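Side-chain contacts in 5-Carboxyvanillate Decarboxylase (Novosphingobium aromaticivorans, PDB 4QRN), which probably removes carbon dioxide from 5-carboxyvanillate as a metal-dependent decarboxylase of the amidohydrolase family, here holding manganese and a nitro analogue of its substrate: residues I84-R87 with E93-I96; I96-A101 with Y339-D344. All coordinates share one frame; numbering follows the deposited sequence.

Contact 1 (84-87 with 93-96) joins two successive helices, and contact 2 (96-101 with 339-344) fastens the second of them to a loop that lines the ligand pocket. Their centres lie about 10 Å apart, both use helix 93-101, and I96 belongs to both. A salt bridge links them directly, R87 NE to D98 OD2 at 2.9 Å, while R87 NH2 packs 3.6 Å from Y341 CE2. Nearer the ligand, I84 CG2 of contact 1 touches Y339 CE1 of contact 2 at 3.6 Å. Y339 meets the bound 4-hydroxy-3-methoxy-5-nitrobenzoic acid itself, whereas the R95 side chain stays about 10 Å from the manganese.

Contact 1: I84-R87 with E93-I96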
# COMPACT_ATOMS: atom_id res chain seq x y z
N ILE A 84 7.40 -25.65 -0.56
CA ILE A 84 6.05 -25.13 -0.64
C ILE A 84 5.18 -25.99 -1.53
O ILE A 84 4.03 -26.30 -1.18
CB ILE A 84 6.09 -23.65 -1.10
CG1 ILE A 84 6.49 -22.78 0.10
CG2 ILE A 84 4.78 -23.21 -1.77
CD1 ILE A 84 6.85 -21.34 -0.25
N LEU A 85 5.68 -26.37 -2.70
CA LEU A 85 4.83 -27.13 -3.62
C LEU A 85 4.45 -28.46 -2.98
O LEU A 85 3.29 -28.89 -3.07
CB LEU A 85 5.56 -27.30 -4.95
CG LEU A 85 4.80 -28.01 -6.06
CD1 LEU A 85 3.55 -27.23 -6.41
CD2 LEU A 85 5.73 -28.21 -7.27
N GLU A 86 5.41 -29.13 -2.35
CA GLU A 86 5.10 -30.38 -1.68
C GLU A 86 4.03 -30.21 -0.60
O GLU A 86 3.07 -30.98 -0.50
CB GLU A 86 6.37 -30.94 -1.03
CG GLU A 86 7.35 -31.51 -2.01
CD GLU A 86 8.59 -32.09 -1.34
OE1 GLU A 86 8.57 -32.32 -0.10
OE2 GLU A 86 9.59 -32.34 -2.06
N ARG A 87 4.19 -29.19 0.22
CA ARG A 87 3.23 -28.96 1.30
C ARG A 87 1.86 -28.57 0.76
O ARG A 87 0.84 -29.02 1.31
CB ARG A 87 3.76 -27.92 2.29
CG ARG A 87 4.86 -28.48 3.18
CD ARG A 87 5.46 -27.41 4.05
NE ARG A 87 6.32 -28.00 5.05
CZ ARG A 87 7.49 -27.52 5.44
NH1 ARG A 87 7.96 -26.39 4.93
NH2 ARG A 87 8.17 -28.18 6.37
N GLU A 93 -1.74 -36.52 6.31
CA GLU A 93 -0.93 -36.70 7.51
C GLU A 93 0.28 -35.79 7.58
O GLU A 93 0.67 -35.42 8.68
CB GLU A 93 -0.47 -38.16 7.61
CG GLU A 93 -1.60 -39.14 7.80
CD GLU A 93 -2.42 -38.87 9.05
OE1 GLU A 93 -1.86 -38.29 10.01
OE2 GLU A 93 -3.61 -39.23 9.07
N ARG A 94 0.88 -35.42 6.44
CA ARG A 94 2.03 -34.50 6.49
C ARG A 94 1.57 -33.12 6.93
O ARG A 94 2.21 -32.50 7.78
CB ARG A 94 2.81 -34.39 5.15
CG ARG A 94 3.95 -33.28 5.21
CD ARG A 94 4.75 -33.00 3.91
NE ARG A 94 5.88 -32.08 4.13
CZ ARG A 94 6.81 -31.78 3.23
NH1 ARG A 94 7.78 -30.94 3.53
NH2 ARG A 94 6.77 -32.33 2.01
N ARG A 95 0.46 -32.63 6.37
CA ARG A 95 -0.06 -31.33 6.78
C ARG A 95 -0.41 -31.36 8.27
O ARG A 95 -0.10 -30.42 9.00
CB ARG A 95 -1.28 -30.98 5.93
CG ARG A 95 -1.93 -29.66 6.34
CD ARG A 95 -3.03 -29.25 5.39
NE ARG A 95 -2.57 -29.01 4.04
CZ ARG A 95 -2.39 -27.81 3.48
NH1 ARG A 95 -2.65 -26.67 4.14
NH2 ARG A 95 -1.98 -27.74 2.23
N ILE A 96 -1.07 -32.42 8.71
CA ILE A 96 -1.43 -32.54 10.12
C ILE A 96 -0.18 -32.52 11.00
O ILE A 96 -0.17 -31.86 12.03
CB ILE A 96 -2.24 -33.82 10.36
CG1 ILE A 96 -3.62 -33.73 9.70
CG2 ILE A 96 -2.33 -34.15 11.86
CD1 ILE A 96 -4.58 -32.84 10.38
O HOH W 1 7.18 -30.91 6.69
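With CG anti to the backbone N (chi1 175°) and its chain extended to NE, R94 reaches from its helix across to the neighbouring one, where E86 and R87 both have CG beside the backbone N and meet it with extended chains of their own. The two helices, 79-89 and 93-101, follow one another in the connection between the first two strands, 38-44 and 106-111, of the (beta/alpha)8 barrel of this family. The main tie is a salt bridge: R94 NH2 gives a hydrogen bond to E86 OE1, 2.8 Å long and fairly straight at 158°. The oxygen lies close to the guanidinium plane and uses its anti lone pair, the one away from OE2. An arginine suits this place because its long chain spans the gap and its flat end offers several N-H groups: R94 NH1 serves Q83 of helix 79-89 while NH2 serves E86.

R87 crosses R94 at about a right angle. Its CG lies 3.6 Å above one face of the R94 guanidinium, toward the rim, so the aliphatic part of one arginine pads the charged end of the other. The two guanidinium planes are 65° apart, and R87 NE comes within 3.6 Å of R94 NH1. Such a meeting of like charges is probably made tolerable by the carboxylates on either arginine, E86 on R94 and D98 on R87. R95, a buried neighbour, bends at chi3 and turns its guanidinium inward, giving hydrogen bonds to the backbone oxygens of D90 and A43 and thereby tying this helix to strand 38-44. Between the two crossing arginines sits one water, which accepts hydrogen bonds from R87 NH2 at 2.9 Å and from R94 NE at 3.1 Å.

Contact 2: I96-A101 with Y339-D344; sequences IADMDA and YQYVAD. With 1DF (4-hydroxy-3-methoxy-5-nitrobenzoic acid), chain F.
The phenol of Y341 gives a hydrogen bond to the backbone oxygen of D98, OH to O 2.7 Å. The donor meets that oxygen at 110° to the C=O bond, tilted 18° from the carbonyl plane, and D98 O takes a second bond from T102. Around the hydroxyl, D98 CB comes to 3.4 Å of Y341 OH and A101 CB to 3.9 Å; the methyl of A101 suits this side of the helix, where a larger side chain could crowd the phenol. The first torsion of Y341, 175°, sets CG opposite the backbone N and swings the ring out of its loop across to the helix. Y337 steadies both partners, meeting the Y341 ring edge-to-face and bonding to D98 OD2.

Two residues back along the loop, Y339 turns one face to the ligand, whose CM2 sits 3.2 Å above the centre of the tyrosine ring. Y339 OH is hydrogen-bonded to T112 OG1 and lies 3.2 Å from the ligand's methoxy carbon CV. Exchanging Y339 for an alanine would probably leave this face of the ligand ring without its aromatic cover and T112 without its hydroxyl partner.

Q340 and V342 touch Y277 of the second subunit. The loop runs on from the last barrel strand, 331-332, into helix 343-350: Y339 leans on helix 79-89, and Y341 spans to helix 93-101.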
# COMPACT_ATOMS: atom_id res chain seq x y z
N ILE A 96 -1.07 -32.42 8.71
CA ILE A 96 -1.43 -32.54 10.12
C ILE A 96 -0.18 -32.52 11.00
O ILE A 96 -0.17 -31.86 12.03
CB ILE A 96 -2.24 -33.82 10.36
CG1 ILE A 96 -3.62 -33.73 9.70
CG2 ILE A 96 -2.33 -34.15 11.86
CD1 ILE A 96 -4.58 -32.84 10.38
N ALA A 97 0.86 -33.25 10.61
CA ALA A 97 2.10 -33.26 11.38
C ALA A 97 2.71 -31.84 11.43
O ALA A 97 3.25 -31.44 12.46
CB ALA A 97 3.07 -34.26 10.80
N ASP A 98 2.66 -31.13 10.31
CA ASP A 98 3.20 -29.78 10.30
C ASP A 98 2.41 -28.86 11.24
O ASP A 98 2.99 -27.99 11.90
CB ASP A 98 3.19 -29.20 8.87
CG ASP A 98 4.35 -29.70 8.00
OD1 ASP A 98 5.23 -30.44 8.50
OD2 ASP A 98 4.39 -29.34 6.81
N MET A 99 1.09 -29.02 11.27
CA MET A 99 0.27 -28.28 12.22
C MET A 99 0.62 -28.67 13.65
O MET A 99 0.80 -27.81 14.52
CB MET A 99 -1.20 -28.53 11.94
CG MET A 99 -1.68 -27.88 10.63
SD MET A 99 -3.28 -28.44 10.05
CE MET A 99 -4.35 -27.90 11.38
N ASP A 100 0.71 -29.98 13.91
CA ASP A 100 1.01 -30.45 15.25
C ASP A 100 2.35 -29.85 15.72
O ASP A 100 2.51 -29.48 16.89
CB ASP A 100 1.08 -31.97 15.27
CG ASP A 100 -0.29 -32.65 15.14
OD1 ASP A 100 -1.33 -31.99 15.34
OD2 ASP A 100 -0.30 -33.88 14.89
N ALA A 101 3.33 -29.78 14.83
CA ALA A 101 4.67 -29.30 15.19
C ALA A 101 4.70 -27.81 15.51
O ALA A 101 5.69 -27.33 16.08
CB ALA A 101 5.65 -29.61 14.07
N TYR A 339 3.34 -20.94 2.66
CA TYR A 339 4.18 -19.85 2.19
C TYR A 339 5.00 -19.19 3.29
O TYR A 339 6.07 -18.64 3.03
CB TYR A 339 3.32 -18.80 1.47
CG TYR A 339 2.63 -19.41 0.26
CD1 TYR A 339 3.33 -19.66 -0.91
CD2 TYR A 339 1.27 -19.74 0.28
CE1 TYR A 339 2.73 -20.25 -2.01
CE2 TYR A 339 0.65 -20.34 -0.82
CZ TYR A 339 1.39 -20.57 -1.96
OH TYR A 339 0.82 -21.13 -3.06
N GLN A 340 4.48 -19.23 4.51
CA GLN A 340 5.14 -18.62 5.65
C GLN A 340 4.94 -19.50 6.88
O GLN A 340 4.20 -19.16 7.81
CB GLN A 340 4.64 -17.19 5.85
CG GLN A 340 5.52 -16.38 6.77
CD GLN A 340 5.39 -14.88 6.52
OE1 GLN A 340 4.93 -14.44 5.46
NE2 GLN A 340 5.79 -14.09 7.52
N TYR A 341 5.61 -20.65 6.87
CA TYR A 341 5.49 -21.67 7.92
C TYR A 341 6.68 -21.53 8.85
O TYR A 341 7.76 -22.03 8.56
CB TYR A 341 5.48 -23.05 7.25
CG TYR A 341 5.47 -24.22 8.21
CD1 TYR A 341 4.53 -24.32 9.23
CD2 TYR A 341 6.39 -25.25 8.08
CE1 TYR A 341 4.50 -25.40 10.10
CE2 TYR A 341 6.38 -26.34 8.94
CZ TYR A 341 5.44 -26.41 9.95
OH TYR A 341 5.43 -27.47 10.83
N VAL A 342 6.50 -20.81 9.95
CA VAL A 342 7.63 -20.41 10.79
C VAL A 342 7.28 -20.60 12.25
O VAL A 342 6.52 -19.84 12.83
CB VAL A 342 8.02 -18.93 10.55
CG1 VAL A 342 9.31 -18.62 11.29
CG2 VAL A 342 8.12 -18.60 9.04
N ALA A 343 7.84 -21.65 12.86
CA ALA A 343 7.54 -21.92 14.27
C ALA A 343 7.85 -20.70 15.14
O ALA A 343 7.11 -20.41 16.09
CB ALA A 343 8.33 -23.16 14.74
N ASP A 344 8.94 -20.01 14.86
CA ASP A 344 9.28 -18.85 15.69
C ASP A 344 8.22 -17.76 15.62
O ASP A 344 8.10 -16.98 16.57
CB ASP A 344 10.65 -18.28 15.30
CG ASP A 344 11.81 -19.05 15.86
OD1 ASP A 344 11.64 -19.80 16.84
OD2 ASP A 344 12.92 -18.85 15.35
C1 1DF F . 2.64 -16.31 -1.44
CO1 1DF F . 2.14 -15.72 -0.32
CO2 1DF F . 1.76 -16.98 -2.32
CM1 1DF F . 0.74 -15.91 -0.07
CM2 1DF F . 0.45 -17.26 -1.96
OM 1DF F . -0.42 -17.95 -2.75
CZ 1DF F . -0.06 -16.83 -0.75
CC 1DF F . 4.07 -16.22 -1.80
CV 1DF F . -0.04 -18.18 -4.10
O1 1DF F . 4.94 -16.09 -0.84
O2 1DF F . 4.39 -16.28 -3.00
O3 1DF F . -1.23 -17.21 -0.30
N 1DF F . 0.12 -14.88 0.84
O11 1DF F . -1.06 -14.82 1.04
O22 1DF F . 0.88 -13.96 1.26